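PDB 2HFS: mevalonate kinase, putative, which probably catalyses the ATP-dependent phosphorylation of (R)-mevalonate to (R)-5-phosphomevalonate, an early step of isoprenoid and sterol biosynthesis, as a member of the GHMP kinase family. Local coordinates for residues G26-V31 with I259-R264; E267-T272 with P314-I319. One frame throughout, in Å; residues are numbered along the deposited sequence.

How the contacts relate
Both contacts are set by the linker and helix that follow helix 242-258, and their centres lie about 18 Å apart. Contact 1 joins the turn between strands 17-25 and 36-52, near the start of the chain, to segment 259-264, a separation of more than 220 residues. Contact 2 comes later and is more local: helix 264-275, entered directly from that linker, packs on the turn 314-317 that leads into strand 318-324, an outermost strand of the four-stranded antiparallel sheet. A probable hydrogen bond from Ser262 OG to Glu267 OE2 ties the two sites. Together they connect an N-terminal turn, through one linker, to the helical layer beside the sheet of the C-terminal half.

Contact 1 of 2, residues G26-V31 with I259-R264; sequences GEHFVV and IDVSCR
His28 and Val261 mark the nearest approach of two irregular backbones, with 8.8 Å between the CA of His28 and the CA of Val261, so side chains alone bridge them. His28 itself has positive phi (74°), and its ring is the centre of the contact. Val261 CG1 sits over one face of this imidazole, displaced toward the rim, in a CH-pi contact 4.0 Å from the His28 ring centroid and 13° off the normal. Ile259 supports the base of the same side chain: its CD1 lies 3.7 Å from His28 CB. With CG1 held between the backbone N and the carbonyl carbon (chi1 58°), Ile259 sends its two branches to different partners, and CG2 approaches Phe29 CZ obliquely at 4.0 Å. The polar end of the imidazole is satisfied elsewhere, NE2 being hydrogen-bonded to Thr286 O, which helps fix the ring's rotation beneath the valine. Tyr226 meets the Phe29 ring with nearly parallel planes, and Val204 touches both His28 and Val261. The linker side carries a Schellman motif with Asp260 as its C-prime residue, which ends helix 242-258; on either side of Asp260, Ile259 and Val261 both point their CB atoms toward the N-terminal loop.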
ATOM      1  N   GLY A  26      -0.202  12.255   3.973  1.00 11.64           N
ATOM      2  CA  GLY A  26      -0.395  12.233   5.410  1.00  9.30           C
ATOM      3  C   GLY A  26       0.242  11.107   6.208  1.00 10.86           C
ATOM      4  O   GLY A  26      -0.113  10.896   7.348  1.00 11.87           O
ATOM      5  N   GLU A  27       1.192  10.394   5.612  1.00 12.02           N
ATOM      6  CA  GLU A  27       2.068   9.514   6.384  1.00 11.01           C
ATOM      7  C   GLU A  27       2.680  10.277   7.566  1.00 12.42           C
ATOM      8  O   GLU A  27       3.049  11.461   7.447  1.00 10.19           O
ATOM      9  CB  GLU A  27       3.200   8.945   5.541  1.00 11.04           C
ATOM     10  CG  GLU A  27       3.984   9.978   4.754  1.00  8.61           C
ATOM     11  CD  GLU A  27       3.345  10.237   3.396  1.00 10.96           C
ATOM     12  OE1 GLU A  27       3.437   9.340   2.518  1.00 10.62           O
ATOM     13  OE2 GLU A  27       2.717  11.306   3.215  1.00 10.80           O
ATOM     14  N   HIS A  28       2.804   9.588   8.694  1.00 10.41           N
ATOM     15  CA  HIS A  28       3.342  10.181   9.932  1.00 11.04           C
ATOM     16  C   HIS A  28       2.421  11.142  10.680  1.00 11.56           C
ATOM     17  O   HIS A  28       2.227  11.001  11.894  1.00 13.93           O
ATOM     18  CB  HIS A  28       4.741  10.778   9.696  1.00 11.89           C
ATOM     19  CG  HIS A  28       5.769   9.736   9.409  1.00 11.21           C
ATOM     20  ND1 HIS A  28       6.272   8.910  10.389  1.00 14.75           N
ATOM     21  CD2 HIS A  28       6.344   9.345   8.249  1.00 12.07           C
ATOM     22  CE1 HIS A  28       7.127   8.061   9.849  1.00 15.60           C
ATOM     23  NE2 HIS A  28       7.177   8.291   8.547  1.00 13.69           N
ATOM     24  N   PHE A  29       1.834  12.104   9.974  1.00 11.67           N
ATOM     25  CA  PHE A  29       0.928  13.065  10.622  1.00 11.73           C
ATOM     26  C   PHE A  29      -0.388  12.425  11.064  1.00 13.20           C
ATOM     27  O   PHE A  29      -1.018  12.853  12.053  1.00 12.45           O
ATOM     28  CB  PHE A  29       0.675  14.252   9.699  1.00 13.51           C
ATOM     29  CG  PHE A  29       1.909  15.080   9.444  1.00 11.87           C
ATOM     30  CD1 PHE A  29       2.553  15.040   8.212  1.00 13.76           C
ATOM     31  CD2 PHE A  29       2.449  15.878  10.456  1.00  9.40           C
ATOM     32  CE1 PHE A  29       3.708  15.798   7.983  1.00 10.06           C
ATOM     33  CE2 PHE A  29       3.596  16.660  10.227  1.00 10.70           C
ATOM     34  CZ  PHE A  29       4.231  16.604   8.985  1.00  9.61           C
ATOM     35  N   VAL A  30      -0.781  11.385  10.336  1.00 12.25           N
ATOM     36  CA  VAL A  30      -1.948  10.576  10.673  1.00 12.88           C
ATOM     37  C   VAL A  30      -1.857   9.938  12.075  1.00 12.46           C
ATOM     38  O   VAL A  30      -2.873   9.793  12.770  1.00 13.82           O
ATOM     39  CB  VAL A  30      -2.178   9.492   9.586  1.00 11.46           C
ATOM     40  CG1 VAL A  30      -1.006   8.478   9.556  1.00 12.09           C
ATOM     41  CG2 VAL A  30      -3.509   8.796   9.775  1.00 14.60           C
ATOM     42  N   VAL A  31      -0.646   9.555  12.472  1.00 13.59           N
ATOM     43  CA  VAL A  31      -0.366   9.030  13.807  1.00 15.63           C
ATOM     44  C   VAL A  31      -0.823  10.020  14.892  1.00 15.39           C
ATOM     45  O   VAL A  31      -1.190   9.612  15.994  1.00 15.86           O
ATOM     46  CB  VAL A  31       1.135   8.679  13.945  1.00 12.94           C
ATOM     47  CG1 VAL A  31       1.532   8.313  15.381  1.00 16.41           C
ATOM     48  CG2 VAL A  31       1.487   7.550  12.982  1.00 15.64           C
ATOM     49  N   ILE A 259      10.054  16.975   9.265  1.00 13.35           N
ATOM     50  CA  ILE A 259      10.003  16.046  10.402  1.00 14.27           C
ATOM     51  C   ILE A 259      11.089  14.981  10.274  1.00 14.31           C
ATOM     52  O   ILE A 259      11.063  13.949  10.959  1.00 14.40           O
ATOM     53  CB  ILE A 259       8.603  15.412  10.604  1.00 13.66           C
ATOM     54  CG1 ILE A 259       8.144  14.662   9.346  1.00 13.79           C
ATOM     55  CG2 ILE A 259       7.601  16.470  11.047  1.00 14.82           C
ATOM     56  CD1 ILE A 259       7.103  13.592   9.638  1.00  5.42           C
ATOM     57  N   ASP A 260      12.034  15.258   9.371  1.00 15.10           N
ATOM     58  CA  ASP A 260      13.216  14.438   9.159  1.00 14.90           C
ATOM     59  C   ASP A 260      12.898  12.983   8.775  1.00 15.20           C
ATOM     60  O   ASP A 260      13.494  12.049   9.332  1.00 16.20           O
ATOM     61  CB  ASP A 260      14.084  14.492  10.428  1.00 16.92           C
ATOM     62  CG  ASP A 260      15.431  13.835  10.255  1.00 16.63           C
ATOM     63  OD1 ASP A 260      16.012  13.930   9.158  1.00 16.76           O
ATOM     64  OD2 ASP A 260      15.976  13.192  11.183  1.00 20.66           O
ATOM     65  N   VAL A 261      11.936  12.784   7.870  1.00 14.61           N
ATOM     66  CA  VAL A 261      11.663  11.424   7.370  1.00 15.20           C
ATOM     67  C   VAL A 261      12.006  11.223   5.892  1.00 14.12           C
ATOM     68  O   VAL A 261      11.705  10.180   5.330  1.00 15.39           O
ATOM     69  CB  VAL A 261      10.215  10.923   7.680  1.00 15.26           C
ATOM     70  CG1 VAL A 261       9.928  10.958   9.198  1.00 15.98           C
ATOM     71  CG2 VAL A 261       9.155  11.713   6.906  1.00 15.60           C
ATOM     72  N   SER A 262      12.648  12.204   5.262  1.00 15.74           N
ATOM     73  CA  SER A 262      13.190  11.969   3.905  1.00 13.62           C
ATOM     74  C   SER A 262      14.621  11.428   3.977  1.00 13.23           C
ATOM     75  O   SER A 262      15.082  11.052   5.053  1.00 13.79           O
ATOM     76  CB  SER A 262      13.085  13.212   3.005  1.00 15.81           C
ATOM     77  OG  SER A 262      13.466  12.892   1.661  1.00 12.24           O
ATOM     78  N   CYS A 263      15.297  11.368   2.829  1.00 13.99           N
ATOM     79  CA  CYS A 263      16.699  10.986   2.719  1.00 13.77           C
ATOM     80  C   CYS A 263      17.262  11.384   1.329  1.00 14.36           C
ATOM     81  O   CYS A 263      16.501  11.698   0.417  1.00 13.77           O
ATOM     82  CB  CYS A 263      16.858   9.485   2.986  1.00 13.50           C
ATOM     83  SG  CYS A 263      16.227   8.420   1.672  1.00 16.21           S
ATOM     84  N   ARG A 264      18.583  11.353   1.172  1.00 13.40           N
ATOM     85  CA  ARG A 264      19.253  11.722  -0.087  1.00 15.83           C
ATOM     86  C   ARG A 264      18.637  11.041  -1.322  1.00 14.23           C
ATOM     87  O   ARG A 264      18.420  11.682  -2.362  1.00 14.13           O
ATOM     88  CB  ARG A 264      20.750  11.380   0.005  1.00 15.32           C
ATOM     89  CG  ARG A 264      21.553  11.595  -1.262  1.00 18.89           C
ATOM     90  CD  ARG A 264      22.949  10.921  -1.234  1.00 22.04           C
ATOM     91  NE  ARG A 264      22.861   9.463  -1.374  1.00 30.02           N
ATOM     92  CZ  ARG A 264      23.807   8.592  -1.012  1.00 33.52           C
ATOM     93  NH1 ARG A 264      24.947   9.000  -0.459  1.00 35.69           N
ATOM     94  NH2 ARG A 264      23.600   7.292  -1.189  1.00 36.33           N
TER

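Contact 2 of 2, residues E267-T272 with P314-I319; sequences ESIVQT and PEAKFI
Glu315 reaches across to Ser268 from the turn before strand 318-324, and its side chain can be followed outward atom by atom. CB starts 4.0 Å from Ser268 CB and also lies 4.3 Å from Ile269 CG1, so the root of the acid rests against two consecutive helix residues. CG remains alongside the serine. The chain then bends at chi2 (79°), which turns the carboxylate toward the Ser268 hydroxyl. There CD lies 3.3 Å from Ser268 OG, and OE1 accepts a short hydrogen bond, 2.6 Å from Ser268 OG. The hydroxyl comes from well above the carboxylate plane, 64° out of it. On the helix side, Ser268 OG stands opposite its own backbone N (chi1 173°), a setting that carries the hydroxyl to the acid. OE2 is the more distant oxygen of the carboxylate from this hydroxyl.

Beside this polar pair, Ile269 makes the apolar part of the contact. Its CD1 lies 3.7 Å from the backbone O of Glu315, while CG1 meets Ala316 CB at 4.3 Å. Val193 touches both Ile269 and Ala316, so strand 188-194 completes this apolar patch, and Cys313 adds contacts to Ser268 and Thr272. Ala316 is the centre of an inverse gamma turn, followed by a classic beta bulge in which Lys317 and Phe318 face Gly194. The arrangement is helix-on-sheet packing at the edge of the four-stranded antiparallel sheet, an alpha+beta arrangement in the C-terminal half, with helix 264-275 fastened to the turn that leads into edge strand 318-324.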
ATOM      1  N   GLU A 267      15.176  12.396  -2.017  1.00  9.73           N
ATOM      2  CA  GLU A 267      15.276  13.748  -2.568  1.00 10.09           C
ATOM      3  C   GLU A 267      15.672  13.720  -4.060  1.00 10.50           C
ATOM      4  O   GLU A 267      15.092  14.432  -4.885  1.00 10.63           O
ATOM      5  CB  GLU A 267      16.258  14.578  -1.735  1.00 10.89           C
ATOM      6  CG  GLU A 267      15.725  14.895  -0.347  1.00 10.68           C
ATOM      7  CD  GLU A 267      14.377  15.607  -0.383  1.00 13.13           C
ATOM      8  OE1 GLU A 267      14.245  16.647  -1.091  1.00 10.73           O
ATOM      9  OE2 GLU A 267      13.446  15.128   0.302  1.00 11.42           O
ATOM     10  N   SER A 268      16.625  12.865  -4.405  1.00 10.43           N
ATOM     11  CA  SER A 268      17.093  12.735  -5.793  1.00 13.11           C
ATOM     12  C   SER A 268      15.953  12.338  -6.744  1.00 12.82           C
ATOM     13  O   SER A 268      15.749  12.949  -7.809  1.00 14.44           O
ATOM     14  CB  SER A 268      18.248  11.732  -5.871  1.00 11.31           C
ATOM     15  OG  SER A 268      18.607  11.481  -7.214  1.00 16.91           O
ATOM     16  N   ILE A 269      15.186  11.347  -6.323  1.00 11.54           N
ATOM     17  CA  ILE A 269      14.020  10.878  -7.064  1.00 11.02           C
ATOM     18  C   ILE A 269      12.990  11.996  -7.263  1.00 10.35           C
ATOM     19  O   ILE A 269      12.616  12.299  -8.404  1.00  7.82           O
ATOM     20  CB  ILE A 269      13.394   9.640  -6.366  1.00 10.78           C
ATOM     21  CG1 ILE A 269      14.399   8.482  -6.297  1.00 12.07           C
ATOM     22  CG2 ILE A 269      12.125   9.161  -7.075  1.00  9.64           C
ATOM     23  CD1 ILE A 269      13.956   7.318  -5.380  1.00  9.69           C
ATOM     24  N   VAL A 270      12.552  12.622  -6.171  1.00  9.73           N
ATOM     25  CA  VAL A 270      11.509  13.650  -6.296  1.00 11.77           C
ATOM     26  C   VAL A 270      11.948  14.845  -7.176  1.00 11.89           C
ATOM     27  O   VAL A 270      11.149  15.360  -7.959  1.00 11.34           O
ATOM     28  CB  VAL A 270      10.860  14.075  -4.957  1.00 12.63           C
ATOM     29  CG1 VAL A 270      10.231  12.865  -4.249  1.00 12.03           C
ATOM     30  CG2 VAL A 270      11.824  14.831  -4.056  1.00 14.20           C
ATOM     31  N   GLN A 271      13.213  15.241  -7.070  1.00 11.53           N
ATOM     32  CA  GLN A 271      13.763  16.320  -7.897  1.00 14.76           C
ATOM     33  C   GLN A 271      13.678  15.939  -9.393  1.00 13.16           C
ATOM     34  O   GLN A 271      13.201  16.725 -10.229  1.00 12.34           O
ATOM     35  CB  GLN A 271      15.205  16.628  -7.468  1.00 14.88           C
ATOM     36  CG  GLN A 271      15.900  17.749  -8.268  1.00 19.65           C
ATOM     37  CD  GLN A 271      17.399  17.828  -8.010  1.00 21.82           C
ATOM     38  OE1 GLN A 271      17.961  18.926  -7.949  1.00 26.94           O
ATOM     39  NE2 GLN A 271      18.049  16.668  -7.855  1.00 27.95           N
ATOM     40  N   THR A 272      14.097  14.724  -9.725  1.00 12.42           N
ATOM     41  CA  THR A 272      14.036  14.286 -11.131  1.00 13.30           C
ATOM     42  C   THR A 272      12.606  14.151 -11.668  1.00 12.89           C
ATOM     43  O   THR A 272      12.349  14.502 -12.821  1.00 10.86           O
ATOM     44  CB  THR A 272      14.860  12.991 -11.340  1.00 14.35           C
ATOM     45  OG1 THR A 272      16.241  13.299 -11.146  1.00 14.62           O
ATOM     46  CG2 THR A 272      14.849  12.533 -12.808  1.00 14.12           C
ATOM     47  N   PRO A 314      20.092   7.717 -10.754  1.00 16.18           N
ATOM     48  CA  PRO A 314      20.569   6.383 -10.391  1.00 17.98           C
ATOM     49  C   PRO A 314      19.911   5.881  -9.123  1.00 15.57           C
ATOM     50  O   PRO A 314      19.891   4.670  -8.873  1.00 18.65           O
ATOM     51  CB  PRO A 314      22.063   6.599 -10.124  1.00 17.55           C
ATOM     52  CG  PRO A 314      22.404   7.849 -10.833  1.00 18.40           C
ATOM     53  CD  PRO A 314      21.178   8.717 -10.692  1.00 18.13           C
ATOM     54  N   GLU A 315      19.387   6.810  -8.330  1.00 15.01           N
ATOM     55  CA  GLU A 315      18.761   6.488  -7.051  1.00 14.09           C
ATOM     56  C   GLU A 315      17.381   5.864  -7.280  1.00 14.25           C
ATOM     57  O   GLU A 315      16.822   5.263  -6.374  1.00 11.45           O
ATOM     58  CB  GLU A 315      18.669   7.745  -6.150  1.00 14.36           C
ATOM     59  CG  GLU A 315      20.007   8.253  -5.606  1.00 16.13           C
ATOM     60  CD  GLU A 315      20.812   9.072  -6.628  1.00 18.09           C
ATOM     61  OE1 GLU A 315      20.246   9.456  -7.664  1.00 16.72           O
ATOM     62  OE2 GLU A 315      22.007   9.338  -6.385  1.00 18.12           O
ATOM     63  N   ALA A 316      16.847   5.993  -8.503  1.00 13.65           N
ATOM     64  CA  ALA A 316      15.582   5.339  -8.844  1.00 14.02           C
ATOM     65  C   ALA A 316      15.780   3.869  -9.255  1.00 14.70           C
ATOM     66  O   ALA A 316      15.722   3.515 -10.444  1.00 12.61           O
ATOM     67  CB  ALA A 316      14.811   6.136  -9.888  1.00 10.62           C
ATOM     68  N   LYS A 317      15.983   3.028  -8.239  1.00 14.66           N
ATOM     69  CA  LYS A 317      16.352   1.610  -8.397  1.00 17.18           C
ATOM     70  C   LYS A 317      15.285   0.779  -9.152  1.00 17.28           C
ATOM     71  O   LYS A 317      15.608  -0.084  -9.968  1.00 17.67           O
ATOM     72  CB  LYS A 317      16.652   1.003  -7.014  1.00 17.60           C
ATOM     73  CG  LYS A 317      17.763  -0.062  -7.027  1.00 20.12           C
ATOM     74  CD  LYS A 317      18.126  -0.560  -5.620  1.00 22.79           C
ATOM     75  CE  LYS A 317      19.485  -1.302  -5.600  1.00 26.07           C
ATOM     76  NZ  LYS A 317      20.681  -0.399  -5.414  1.00 27.85           N
ATOM     77  N   PHE A 318      14.025   1.073  -8.884  1.00 14.00           N
ATOM     78  CA  PHE A 318      12.908   0.349  -9.442  1.00 14.79           C
ATOM     79  C   PHE A 318      11.888   1.388  -9.820  1.00 13.41           C
ATOM     80  O   PHE A 318      11.599   2.282  -9.026  1.00 15.79           O
ATOM     81  CB  PHE A 318      12.324  -0.612  -8.402  1.00 14.41           C
ATOM     82  CG  PHE A 318      13.336  -1.580  -7.836  1.00 17.05           C
ATOM     83  CD1 PHE A 318      13.808  -1.430  -6.539  1.00 18.15           C
ATOM     84  CD2 PHE A 318      13.838  -2.626  -8.618  1.00 19.73           C
ATOM     85  CE1 PHE A 318      14.743  -2.310  -6.011  1.00 19.04           C
ATOM     86  CE2 PHE A 318      14.777  -3.515  -8.095  1.00 19.84           C
ATOM     87  CZ  PHE A 318      15.226  -3.351  -6.797  1.00 20.07           C
ATOM     88  N   ILE A 319      11.379   1.302 -11.045  1.00 11.59           N
ATOM     89  CA  ILE A 319      10.391   2.263 -11.525  1.00 10.34           C
ATOM     90  C   ILE A 319       9.174   1.523 -12.033  1.00 11.49           C
ATOM     91  O   ILE A 319       9.282   0.612 -12.860  1.00 12.08           O
ATOM     92  CB  ILE A 319      10.968   3.201 -12.628  1.00  8.57           C
ATOM     93  CG1 ILE A 319      12.282   3.843 -12.165  1.00  8.17           C
ATOM     94  CG2 ILE A 319       9.921   4.268 -13.005  1.00 11.50           C
ATOM     95  CD1 ILE A 319      13.184   4.411 -13.319  1.00  9.33           C
TER